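Local atomic coordinates of sulfite reductase [ferredoxin] (Mycobacterium tuberculosis, PDB entry 1ZJ8), a protein that catalyses the six-electron reduction of sulfite to sulfide with reduced ferredoxin, using a siroheme and a [4Fe-4S] cluster. Residues 291-294 against 298-301; 217-222 against 282-287; 39-44 against 172-177. All blocks are in the same frame, centred on the assembly; numbering follows the deposited sequence.

Interaction 1 of 3, residues 291-294 against 298-301; sequences YGYR and AKAR. With SRM (siroheme), chain E.
Tyr293 and Ala300 bring the two arms of a single loop together, with 4.8 Å between their CA atoms. The loop joins helix 277-291 to helix 302-309 in the siroheme-binding sulfite and nitrite reductase fold and doubles back on itself without pairing as a sheet. Where the arms come nearest, Tyr293 O lies 3.4 Å from Ala300 CA, a CA-H...O contact.

The Tyr293 side chain packs against Lys299, most closely through Tyr293 CB, 3.3 Å from Lys299 O. Its first torsion sets CG opposite the carbonyl carbon (chi1 -53°) and directs the ring along the Lys299 arm, while the second turns the CD2 edge to that backbone. Lys299 O sits in the ring plane at this edge, 3.5 Å from Tyr293 CD2. The aliphatic part of Lys299 passes obliquely beyond the CD2-CE2 edge, out of the ring plane, with Lys299 CE 4.0 Å from Tyr293 CD2. At the far end of the ring, Tyr293 OH is hydrogen-bonded to Asp308, tying the aromatic group to the following helix.

Arg301 begins by turning away from 291-294 and carries the loop to the cofactor, while its NH2 forms a salt bridge with Asp235. Arg301 NH1 donates to two siroheme carboxylates: 3.0 Å to O1D, nearly straight at 174°, and 3.0 Å to O1C, more bent at 150°.

Interaction 2 of 3, residues 217-222 against 282-287; sequences RKYKTA and AAVTSV. With SRM (siroheme), chain E.
Tyr219 points its ring at helix 277-291, where Thr285 and Val284 meet it from different directions. Thr285 CG2 lies over one face, 4.2 Å from the centroid of the Tyr219 ring and 22° off its normal, a CH-pi contact displaced toward the rim. Val284 comes in at about a right angle to the tyrosine, its CG1 near the ring plane at the hydroxyl end and nearest Tyr219 OH (3.2 Å). With CG placed opposite the backbone N (chi1 -173°), the ring extends from the strand to the helix and also meets that of Phe288.

Residues 219-222 belong to strand 219-224 of a mixed sheet, between strands 176-181 and 236-243, both parallel to it. The contact is therefore helix-on-sheet packing. Tyr219 and Thr221 serve the helix, Thr221 OG1 being hydrogen-bonded to Trp281 NE1. Lys218, just before the strand, and Lys220 point to the siroheme side, where Lys220 NZ makes a weak hydrogen bond with O3C, although the modelled position of this nitrogen is uncertain.

Thr285 OG1 has its own partner in Trp281 O, one turn back, which helps fix the rotation that puts CG2 over the tyrosine. Ser286 OG likewise bonds to Ala282 O at 2.6 Å, from above the carbonyl plane.

Interaction 3 of 3, residues 39-44 against 172-177; sequences ELKKAG and CGDCPR
Lys41 and Asp174 meet through a salt bridge, with NZ of Lys41 3.1 Å from OD2 of Asp174. The ammonium uses the anti lone pair of OD2, approaching from the side remote from the other carboxylate oxygen. The two side chains cross at about a right angle; a bend in the lysine chain (chi3 -71°) brings CE to 3.5 Å from Asp174 OD2 and NZ closer still.

Both charges have further partners. Lys41 NZ also forms salt bridges with Glu38 and Asp214, and Asp174 OD2 forms one with Arg297. Asp174 is held at the centre of an inverse gamma turn, and its backbone is hydrogen-bonded to Leu215.

At the start of that turn, Arg177 grips Gly173 O side-on, through NE at 3.2 Å and NH2 at 3.3 Å, with the acceptor in the guanidinium plane. Cys172 CA covers one face of this group, and Cys172 SG is covalently linked to Tyr80 CE2. The contact thus joins the N-terminal region around helix 36-40 to the loop leading from this active-site cross-link into strand 176-181. Two further carboxylates at Lys41 probably outweigh the nearby Arg294, and the two cations at Asp174 OD2 would favour its ionised form.

How the interactions relate
Along the chain the contacts close in series: interaction 3 first, then interaction 2, then interaction 1. Their centres form a compact triangle, 12 Å between 1 and 2, 13 Å between 1 and 3, and 14 Å between 2 and 3. Interactions 2 and 3 meet in one mixed sheet, where strands 219-224 and 176-181 are neighbours. Helix 277-291 carries half of interaction 2 and leads directly into the loop of interaction 1. Asp214 pairs with both Arg294 and Lys41, which probably offsets the closeness of these two cations. Interactions 1 and 2 both reach the siroheme, so residues distant in sequence converge on one side of its pocket.

Interaction 1 of 3, residues 291-294 against 298-301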
loop_
_atom_site.group_PDB
_atom_site.type_symbol
_atom_site.label_atom_id
_atom_site.label_comp_id
_atom_site.label_asym_id
_atom_site.label_seq_id
_atom_site.Cartn_x
_atom_site.Cartn_y
_atom_site.Cartn_z
ATOM N N TYR A 291 7.919 20.783 -11.173
ATOM C CA TYR A 291 8.932 20.232 -12.090
ATOM C C TYR A 291 8.695 18.773 -12.537
ATOM O O TYR A 291 9.433 18.251 -13.385
ATOM C CB TYR A 291 10.314 20.319 -11.439
ATOM C CG TYR A 291 10.920 21.718 -11.329
ATOM C CD1 TYR A 291 10.505 22.614 -10.329
ATOM C CD2 TYR A 291 11.959 22.124 -12.198
ATOM C CE1 TYR A 291 11.090 23.884 -10.222
ATOM C CE2 TYR A 291 12.543 23.375 -12.095
ATOM C CZ TYR A 291 12.108 24.252 -11.116
ATOM O OH TYR A 291 12.696 25.490 -11.027
ATOM N N GLY A 292 7.695 18.102 -11.968
ATOM C CA GLY A 292 7.332 16.762 -12.423
ATOM C C GLY A 292 6.778 16.767 -13.840
ATOM O O GLY A 292 6.110 17.714 -14.255
ATOM N N TYR A 293 7.049 15.696 -14.578
ATOM C CA TYR A 293 6.626 15.580 -15.976
ATOM C C TYR A 293 5.111 15.395 -16.086
ATOM O O TYR A 293 4.515 14.708 -15.263
ATOM C CB TYR A 293 7.362 14.420 -16.645
ATOM C CG TYR A 293 8.872 14.474 -16.498
ATOM C CD1 TYR A 293 9.555 15.688 -16.483
ATOM C CD2 TYR A 293 9.623 13.311 -16.403
ATOM C CE1 TYR A 293 10.950 15.741 -16.364
ATOM C CE2 TYR A 293 11.032 13.356 -16.297
ATOM C CZ TYR A 293 11.687 14.579 -16.278
ATOM O OH TYR A 293 13.064 14.648 -16.159
ATOM N N ARG A 294 4.494 16.038 -17.083
ATOM C CA ARG A 294 3.028 15.985 -17.274
ATOM C C ARG A 294 2.656 15.736 -18.753
ATOM O O ARG A 294 1.625 16.214 -19.255
ATOM C CB ARG A 294 2.360 17.266 -16.729
ATOM C CG ARG A 294 2.763 17.631 -15.279
ATOM C CD ARG A 294 2.219 18.980 -14.824
ATOM N NE ARG A 294 0.898 18.866 -14.205
ATOM C CZ ARG A 294 0.594 19.187 -12.941
ATOM N NH1 ARG A 294 1.511 19.685 -12.109
ATOM N NH2 ARG A 294 -0.658 19.034 -12.511
ATOM N N ALA A 298 2.533 7.421 -18.299
ATOM C CA ALA A 298 3.402 6.447 -17.644
ATOM C C ALA A 298 4.838 6.951 -17.442
ATOM O O ALA A 298 5.725 6.157 -17.136
ATOM C CB ALA A 298 3.427 5.153 -18.438
ATOM N N LYS A 299 5.077 8.251 -17.631
ATOM C CA LYS A 299 6.396 8.838 -17.358
ATOM C C LYS A 299 6.210 10.145 -16.576
ATOM O O LYS A 299 6.942 11.125 -16.779
ATOM C CB LYS A 299 7.155 9.065 -18.671
ATOM C CG LYS A 299 8.691 9.309 -18.560
ATOM C CD LYS A 299 9.164 10.245 -19.720
ATOM C CE LYS A 299 10.523 10.899 -19.489
ATOM N NZ LYS A 299 11.626 10.189 -20.182
ATOM N N ALA A 300 5.240 10.124 -15.657
ATOM C CA ALA A 300 4.812 11.308 -14.914
ATOM C C ALA A 300 5.290 11.329 -13.459
ATOM O O ALA A 300 5.359 12.394 -12.848
ATOM C CB ALA A 300 3.284 11.412 -14.970
ATOM N N ARG A 301 5.636 10.166 -12.917
ATOM C CA ARG A 301 5.894 10.021 -11.481
ATOM C C ARG A 301 7.251 10.547 -11.039
ATOM O O ARG A 301 8.206 10.598 -11.827
ATOM C CB ARG A 301 5.764 8.551 -11.085
ATOM C CG ARG A 301 4.375 8.059 -11.353
ATOM C CD ARG A 301 3.928 7.044 -10.391
ATOM N NE ARG A 301 4.001 7.492 -9.013
ATOM C CZ ARG A 301 3.624 6.736 -7.994
ATOM N NH1 ARG A 301 3.119 5.536 -8.218
ATOM N NH2 ARG A 301 3.719 7.182 -6.752
HETATM FE FE SRM E . -2.581 0.536 -6.355
HETATM C CHA SRM E . -4.108 1.236 -9.329
HETATM C CHB SRM E . -5.055 -1.593 -5.603
HETATM C CHC SRM E . -1.145 -0.091 -3.502
HETATM C CHD SRM E . 0.508 0.733 -7.890
HETATM N NA SRM E . -4.342 0.090 -7.191
HETATM C C1A SRM E . -4.863 0.564 -8.345
HETATM C C2A SRM E . -6.331 0.309 -8.495
HETATM C CMA SRM E . -7.096 1.528 -8.081
HETATM C CDA SRM E . -6.695 -0.211 -9.858
HETATM C CEA SRM E . -7.337 0.703 -10.852
HETATM O O3A SRM E . -6.708 1.692 -11.242
HETATM O O4A SRM E . -8.481 0.482 -11.277
HETATM C C3A SRM E . -6.510 -0.800 -7.515
HETATM C CAA SRM E . -7.783 -0.742 -6.739
HETATM C CBA SRM E . -8.739 -1.546 -7.580
HETATM C CCA SRM E . -9.750 -2.238 -6.724
HETATM O O1A SRM E . -9.380 -2.750 -5.646
HETATM O O2A SRM E . -10.943 -2.261 -7.110
HETATM C C4A SRM E . -5.255 -0.762 -6.712
HETATM N NB SRM E . -3.113 -0.519 -4.783
HETATM C C1B SRM E . -4.164 -1.313 -4.570
HETATM C C2B SRM E . -4.297 -1.832 -3.166
HETATM C CMB SRM E . -5.708 -1.874 -2.650
HETATM C CDB SRM E . -3.755 -3.222 -3.155
HETATM C CEB SRM E . -3.782 -3.977 -1.874
HETATM O O3B SRM E . -4.508 -4.979 -1.700
HETATM O O4B SRM E . -3.053 -3.562 -0.973
HETATM C C3B SRM E . -3.366 -0.870 -2.461
HETATM C CAB SRM E . -4.096 0.378 -2.039
HETATM C CBB SRM E . -3.431 1.053 -0.879
HETATM C CCB SRM E . -4.046 2.401 -0.639
HETATM O O1B SRM E . -4.840 2.576 0.282
HETATM O O2B SRM E . -3.749 3.367 -1.334
HETATM C C4B SRM E . -2.487 -0.460 -3.611
HETATM N NC SRM E . -0.741 0.242 -5.843
HETATM C C1C SRM E . -0.301 0.173 -4.570
HETATM C C2C SRM E . 1.073 0.003 -4.465
HETATM C CDC SRM E . 1.899 -0.371 -3.280
HETATM C CEC SRM E . 2.397 0.651 -2.335
HETATM O O3C SRM E . 1.983 1.830 -2.410
HETATM O O4C SRM E . 3.235 0.257 -1.510
HETATM C C3C SRM E . 1.503 0.193 -5.744
HETATM C CAC SRM E . 2.965 0.106 -6.036
HETATM C CBC SRM E . 3.908 1.184 -5.546
HETATM C CCC SRM E . 3.818 2.376 -6.482
HETATM O O1C SRM E . 2.787 3.101 -6.499
HETATM O O2C SRM E . 4.802 2.575 -7.241
HETATM C C4C SRM E . 0.408 0.401 -6.543
HETATM N ND SRM E . -1.929 1.239 -8.137
HETATM C C1D SRM E . -0.678 1.037 -8.581
HETATM C C2D SRM E . -0.666 1.164 -9.983
HETATM C CAD SRM E . 0.559 1.623 -10.754
HETATM C CBD SRM E . 0.721 3.084 -11.039
HETATM C CCD SRM E . 1.949 3.665 -11.678
HETATM O O1D SRM E . 2.634 4.444 -10.979
HETATM O O2D SRM E . 2.273 3.375 -12.861
HETATM C C3D SRM E . -1.966 1.452 -10.363
HETATM C CDD SRM E . -2.366 2.100 -11.660
HETATM C CED SRM E . -2.207 3.581 -11.924
HETATM O O3D SRM E . -1.964 4.373 -11.013
HETATM O O4D SRM E . -2.317 4.043 -13.069
HETATM C C4D SRM E . -2.736 1.498 -9.211
#

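Interaction 2 of 3, residues 217-222 against 282-287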
loop_
_atom_site.group_PDB
_atom_site.type_symbol
_atom_site.label_atom_id
_atom_site.label_comp_id
_atom_site.label_asym_id
_atom_site.label_seq_id
_atom_site.Cartn_x
_atom_site.Cartn_y
_atom_site.Cartn_z
ATOM N N ARG A 217 1.108 13.242 -10.904
ATOM C CA ARG A 217 0.459 11.961 -10.663
ATOM C C ARG A 217 0.204 11.736 -9.176
ATOM O O ARG A 217 0.285 12.678 -8.367
ATOM C CB ARG A 217 1.335 10.841 -11.219
ATOM C CG ARG A 217 0.792 10.202 -12.471
ATOM C CD ARG A 217 1.368 8.793 -12.628
ATOM N NE ARG A 217 0.584 7.967 -13.535
ATOM C CZ ARG A 217 -0.636 7.525 -13.267
ATOM N NH1 ARG A 217 -1.250 7.816 -12.115
ATOM N NH2 ARG A 217 -1.248 6.788 -14.177
ATOM N N LYS A 218 -0.123 10.487 -8.827
ATOM C CA LYS A 218 -0.242 10.071 -7.432
ATOM C C LYS A 218 1.097 10.233 -6.700
ATOM O O LYS A 218 2.174 10.141 -7.314
ATOM C CB LYS A 218 -0.763 8.624 -7.336
ATOM C CG LYS A 218 0.168 7.546 -7.873
ATOM C CD LYS A 218 -0.287 6.139 -7.482
ATOM C CE LYS A 218 -1.158 5.467 -8.549
ATOM N NZ LYS A 218 -1.722 4.162 -8.060
ATOM N N TYR A 219 0.992 10.458 -5.387
ATOM C CA TYR A 219 2.116 10.825 -4.519
ATOM C C TYR A 219 2.015 10.145 -3.154
ATOM O O TYR A 219 1.108 10.415 -2.375
ATOM C CB TYR A 219 2.103 12.328 -4.323
ATOM C CG TYR A 219 3.281 12.940 -3.596
ATOM C CD1 TYR A 219 4.469 13.154 -4.246
ATOM C CD2 TYR A 219 3.166 13.377 -2.286
ATOM C CE1 TYR A 219 5.532 13.758 -3.609
ATOM C CE2 TYR A 219 4.224 13.991 -1.641
ATOM C CZ TYR A 219 5.414 14.187 -2.313
ATOM O OH TYR A 219 6.492 14.800 -1.703
ATOM N N LYS A 220 2.978 9.280 -2.872
ATOM C CA LYS A 220 2.937 8.392 -1.732
ATOM C C LYS A 220 3.990 8.781 -0.695
ATOM O O LYS A 220 5.180 8.964 -1.022
ATOM C CB LYS A 220 3.168 6.944 -2.194
ATOM C CG LYS A 220 1.971 6.343 -2.881
ATOM C CD LYS A 220 2.266 4.981 -3.498
ATOM C CE LYS A 220 0.965 4.381 -4.056
ATOM N NZ LYS A 220 1.140 3.241 -5.004
ATOM N N THR A 221 3.548 8.829 0.559
ATOM C CA THR A 221 4.370 9.303 1.647
ATOM C C THR A 221 4.416 8.293 2.811
ATOM O O THR A 221 3.393 7.673 3.172
ATOM C CB THR A 221 3.865 10.683 2.119
ATOM O OG1 THR A 221 4.029 11.630 1.056
ATOM C CG2 THR A 221 4.620 11.172 3.341
ATOM N N ALA A 222 5.609 8.159 3.401
ATOM C CA ALA A 222 5.802 7.344 4.582
ATOM C C ALA A 222 6.605 8.076 5.680
ATOM O O ALA A 222 7.680 8.613 5.413
ATOM C CB ALA A 222 6.487 6.083 4.184
ATOM N N ALA A 282 6.128 19.684 2.437
ATOM C CA ALA A 282 5.456 20.594 1.507
ATOM C C ALA A 282 6.391 20.994 0.355
ATOM O O ALA A 282 5.992 21.008 -0.807
ATOM C CB ALA A 282 4.941 21.814 2.243
ATOM N N ALA A 283 7.640 21.275 0.688
ATOM C CA ALA A 283 8.611 21.719 -0.282
ATOM C C ALA A 283 8.922 20.633 -1.318
ATOM O O ALA A 283 9.054 20.907 -2.523
ATOM C CB ALA A 283 9.867 22.135 0.426
ATOM N N VAL A 284 9.037 19.392 -0.859
ATOM C CA VAL A 284 9.276 18.266 -1.778
ATOM C C VAL A 284 8.068 18.088 -2.710
ATOM O O VAL A 284 8.218 17.984 -3.942
ATOM C CB VAL A 284 9.540 16.945 -1.015
ATOM C CG1 VAL A 284 9.551 15.765 -1.972
ATOM C CG2 VAL A 284 10.868 17.009 -0.225
ATOM N N THR A 285 6.874 18.074 -2.118
ATOM C CA THR A 285 5.655 17.961 -2.886
ATOM C C THR A 285 5.536 19.109 -3.892
ATOM O O THR A 285 5.012 18.917 -4.998
ATOM C CB THR A 285 4.429 17.950 -1.968
ATOM O OG1 THR A 285 4.640 17.003 -0.912
ATOM C CG2 THR A 285 3.173 17.569 -2.749
ATOM N N SER A 286 6.016 20.295 -3.502
ATOM C CA SER A 286 5.962 21.496 -4.365
ATOM C C SER A 286 6.890 21.370 -5.559
ATOM O O SER A 286 6.533 21.755 -6.671
ATOM C CB SER A 286 6.301 22.740 -3.557
ATOM O OG SER A 286 5.401 22.868 -2.457
ATOM N N VAL A 287 8.064 20.793 -5.344
ATOM C CA VAL A 287 8.949 20.518 -6.468
ATOM C C VAL A 287 8.271 19.560 -7.439
ATOM O O VAL A 287 8.277 19.791 -8.644
ATOM C CB VAL A 287 10.281 19.911 -6.037
ATOM C CG1 VAL A 287 11.160 19.639 -7.276
ATOM C CG2 VAL A 287 10.982 20.830 -5.028
HETATM FE FE SRM E . -2.581 0.536 -6.355
HETATM C CHA SRM E . -4.108 1.236 -9.329
HETATM C CHB SRM E . -5.055 -1.593 -5.603
HETATM C CHC SRM E . -1.145 -0.091 -3.502
HETATM C CHD SRM E . 0.508 0.733 -7.890
HETATM N NA SRM E . -4.342 0.090 -7.191
HETATM C C1A SRM E . -4.863 0.564 -8.345
HETATM C C2A SRM E . -6.331 0.309 -8.495
HETATM C CMA SRM E . -7.096 1.528 -8.081
HETATM C CDA SRM E . -6.695 -0.211 -9.858
HETATM C CEA SRM E . -7.337 0.703 -10.852
HETATM O O3A SRM E . -6.708 1.692 -11.242
HETATM O O4A SRM E . -8.481 0.482 -11.277
HETATM C C3A SRM E . -6.510 -0.800 -7.515
HETATM C CAA SRM E . -7.783 -0.742 -6.739
HETATM C CBA SRM E . -8.739 -1.546 -7.580
HETATM C CCA SRM E . -9.750 -2.238 -6.724
HETATM O O1A SRM E . -9.380 -2.750 -5.646
HETATM O O2A SRM E . -10.943 -2.261 -7.110
HETATM C C4A SRM E . -5.255 -0.762 -6.712
HETATM N NB SRM E . -3.113 -0.519 -4.783
HETATM C C1B SRM E . -4.164 -1.313 -4.570
HETATM C C2B SRM E . -4.297 -1.832 -3.166
HETATM C CMB SRM E . -5.708 -1.874 -2.650
HETATM C CDB SRM E . -3.755 -3.222 -3.155
HETATM C CEB SRM E . -3.782 -3.977 -1.874
HETATM O O3B SRM E . -4.508 -4.979 -1.700
HETATM O O4B SRM E . -3.053 -3.562 -0.973
HETATM C C3B SRM E . -3.366 -0.870 -2.461
HETATM C CAB SRM E . -4.096 0.378 -2.039
HETATM C CBB SRM E . -3.431 1.053 -0.879
HETATM C CCB SRM E . -4.046 2.401 -0.639
HETATM O O1B SRM E . -4.840 2.576 0.282
HETATM O O2B SRM E . -3.749 3.367 -1.334
HETATM C C4B SRM E . -2.487 -0.460 -3.611
HETATM N NC SRM E . -0.741 0.242 -5.843
HETATM C C1C SRM E . -0.301 0.173 -4.570
HETATM C C2C SRM E . 1.073 0.003 -4.465
HETATM C CDC SRM E . 1.899 -0.371 -3.280
HETATM C CEC SRM E . 2.397 0.651 -2.335
HETATM O O3C SRM E . 1.983 1.830 -2.410
HETATM O O4C SRM E . 3.235 0.257 -1.510
HETATM C C3C SRM E . 1.503 0.193 -5.744
HETATM C CAC SRM E . 2.965 0.106 -6.036
HETATM C CBC SRM E . 3.908 1.184 -5.546
HETATM C CCC SRM E . 3.818 2.376 -6.482
HETATM O O1C SRM E . 2.787 3.101 -6.499
HETATM O O2C SRM E . 4.802 2.575 -7.241
HETATM C C4C SRM E . 0.408 0.401 -6.543
HETATM N ND SRM E . -1.929 1.239 -8.137
HETATM C C1D SRM E . -0.678 1.037 -8.581
HETATM C C2D SRM E . -0.666 1.164 -9.983
HETATM C CAD SRM E . 0.559 1.623 -10.754
HETATM C CBD SRM E . 0.721 3.084 -11.039
HETATM C CCD SRM E . 1.949 3.665 -11.678
HETATM O O1D SRM E . 2.634 4.444 -10.979
HETATM O O2D SRM E . 2.273 3.375 -12.861
HETATM C C3D SRM E . -1.966 1.452 -10.363
HETATM C CDD SRM E . -2.366 2.100 -11.660
HETATM C CED SRM E . -2.207 3.581 -11.924
HETATM O O3D SRM E . -1.964 4.373 -11.013
HETATM O O4D SRM E . -2.317 4.043 -13.069
HETATM C C4D SRM E . -2.736 1.498 -9.211
#

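Interaction 3 of 3, residues 39-44 against 172-177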
loop_
_atom_site.group_PDB
_atom_site.type_symbol
_atom_site.label_atom_id
_atom_site.label_comp_id
_atom_site.label_asym_id
_atom_site.label_seq_id
_atom_site.Cartn_x
_atom_site.Cartn_y
_atom_site.Cartn_z
ATOM N N GLU A 39 -6.008 17.499 -19.036
ATOM C CA GLU A 39 -6.996 18.452 -19.542
ATOM C C GLU A 39 -8.265 18.562 -18.696
ATOM O O GLU A 39 -8.850 19.645 -18.592
ATOM C CB GLU A 39 -7.362 18.127 -20.982
ATOM C CG GLU A 39 -7.939 19.309 -21.730
ATOM C CD GLU A 39 -8.201 18.953 -23.158
ATOM O OE1 GLU A 39 -7.209 18.846 -23.931
ATOM O OE2 GLU A 39 -9.400 18.752 -23.485
ATOM N N LEU A 40 -8.705 17.451 -18.112
ATOM C CA LEU A 40 -9.892 17.481 -17.246
ATOM C C LEU A 40 -9.602 18.196 -15.924
ATOM O O LEU A 40 -10.498 18.778 -15.314
ATOM C CB LEU A 40 -10.461 16.070 -17.016
ATOM C CG LEU A 40 -9.661 14.980 -16.306
ATOM C CD1 LEU A 40 -9.525 15.233 -14.807
ATOM C CD2 LEU A 40 -10.357 13.650 -16.571
ATOM N N LYS A 41 -8.336 18.166 -15.508
ATOM C CA LYS A 41 -7.897 18.867 -14.302
ATOM C C LYS A 41 -7.857 20.391 -14.518
ATOM O O LYS A 41 -7.956 21.161 -13.551
ATOM C CB LYS A 41 -6.529 18.343 -13.843
ATOM C CG LYS A 41 -6.530 16.863 -13.439
ATOM C CD LYS A 41 -5.218 16.433 -12.752
ATOM C CE LYS A 41 -4.018 16.375 -13.712
ATOM N NZ LYS A 41 -2.722 16.152 -12.999
ATOM N N LYS A 42 -7.744 20.819 -15.778
ATOM C CA LYS A 42 -7.809 22.248 -16.112
ATOM C C LYS A 42 -9.208 22.860 -15.925
ATOM O O LYS A 42 -9.343 24.080 -15.952
ATOM C CB LYS A 42 -7.330 22.487 -17.546
ATOM C CG LYS A 42 -5.936 21.932 -17.854
ATOM C CD LYS A 42 -4.866 22.436 -16.877
ATOM C CE LYS A 42 -3.466 21.993 -17.278
ATOM N NZ LYS A 42 -2.418 22.836 -16.643
ATOM N N ALA A 43 -10.229 22.023 -15.711
ATOM C CA ALA A 43 -11.621 22.486 -15.604
ATOM C C ALA A 43 -12.033 22.928 -14.188
ATOM O O ALA A 43 -13.225 22.957 -13.869
ATOM C CB ALA A 43 -12.578 21.407 -16.125
ATOM N N GLY A 44 -11.063 23.296 -13.351
ATOM C CA GLY A 44 -11.337 23.671 -11.951
ATOM C C GLY A 44 -10.878 22.577 -11.006
ATOM O O GLY A 44 -10.628 21.449 -11.449
ATOM N N CYS A 172 -7.715 8.523 -3.635
ATOM C CA CYS A 172 -7.319 8.210 -5.020
ATOM C C CYS A 172 -6.938 9.548 -5.702
ATOM O O CYS A 172 -7.097 10.616 -5.115
ATOM C CB CYS A 172 -8.489 7.508 -5.777
ATOM S SG CYS A 172 -8.543 5.629 -5.982
ATOM N N GLY A 173 -6.425 9.483 -6.927
ATOM C CA GLY A 173 -6.236 10.697 -7.745
ATOM C C GLY A 173 -4.814 11.209 -7.915
ATOM O O GLY A 173 -3.863 10.647 -7.379
ATOM N N ASP A 174 -4.679 12.296 -8.673
ATOM C CA ASP A 174 -3.380 12.941 -8.939
ATOM C C ASP A 174 -3.018 13.951 -7.828
ATOM O O ASP A 174 -3.057 15.179 -8.032
ATOM C CB ASP A 174 -3.421 13.629 -10.315
ATOM C CG ASP A 174 -3.463 12.633 -11.487
ATOM O OD1 ASP A 174 -3.647 11.407 -11.252
ATOM O OD2 ASP A 174 -3.298 13.087 -12.652
ATOM N N CYS A 175 -2.655 13.395 -6.662
ATOM C CA CYS A 175 -2.593 14.120 -5.383
ATOM C C CYS A 175 -2.051 13.195 -4.277
ATOM O O CYS A 175 -1.898 11.999 -4.501
ATOM C CB CYS A 175 -4.001 14.573 -5.035
ATOM S SG CYS A 175 -5.187 13.241 -5.270
ATOM N N PRO A 176 -1.737 13.739 -3.089
ATOM C CA PRO A 176 -1.155 12.898 -2.015
ATOM C C PRO A 176 -2.085 11.837 -1.431
ATOM O O PRO A 176 -3.207 12.136 -0.982
ATOM C CB PRO A 176 -0.750 13.913 -0.928
ATOM C CG PRO A 176 -0.729 15.247 -1.618
ATOM C CD PRO A 176 -1.814 15.151 -2.674
ATOM N N ARG A 177 -1.596 10.601 -1.438
ATOM C CA ARG A 177 -2.341 9.468 -0.912
ATOM C C ARG A 177 -2.100 9.421 0.584
ATOM O O ARG A 177 -1.388 10.270 1.111
ATOM C CB ARG A 177 -1.869 8.170 -1.586
ATOM C CG ARG A 177 -1.909 8.199 -3.122
ATOM C CD ARG A 177 -3.309 8.590 -3.593
ATOM N NE ARG A 177 -3.514 8.487 -5.035
ATOM C CZ ARG A 177 -3.722 7.352 -5.696
ATOM N NH1 ARG A 177 -3.718 6.163 -5.076
ATOM N NH2 ARG A 177 -3.906 7.409 -7.010
#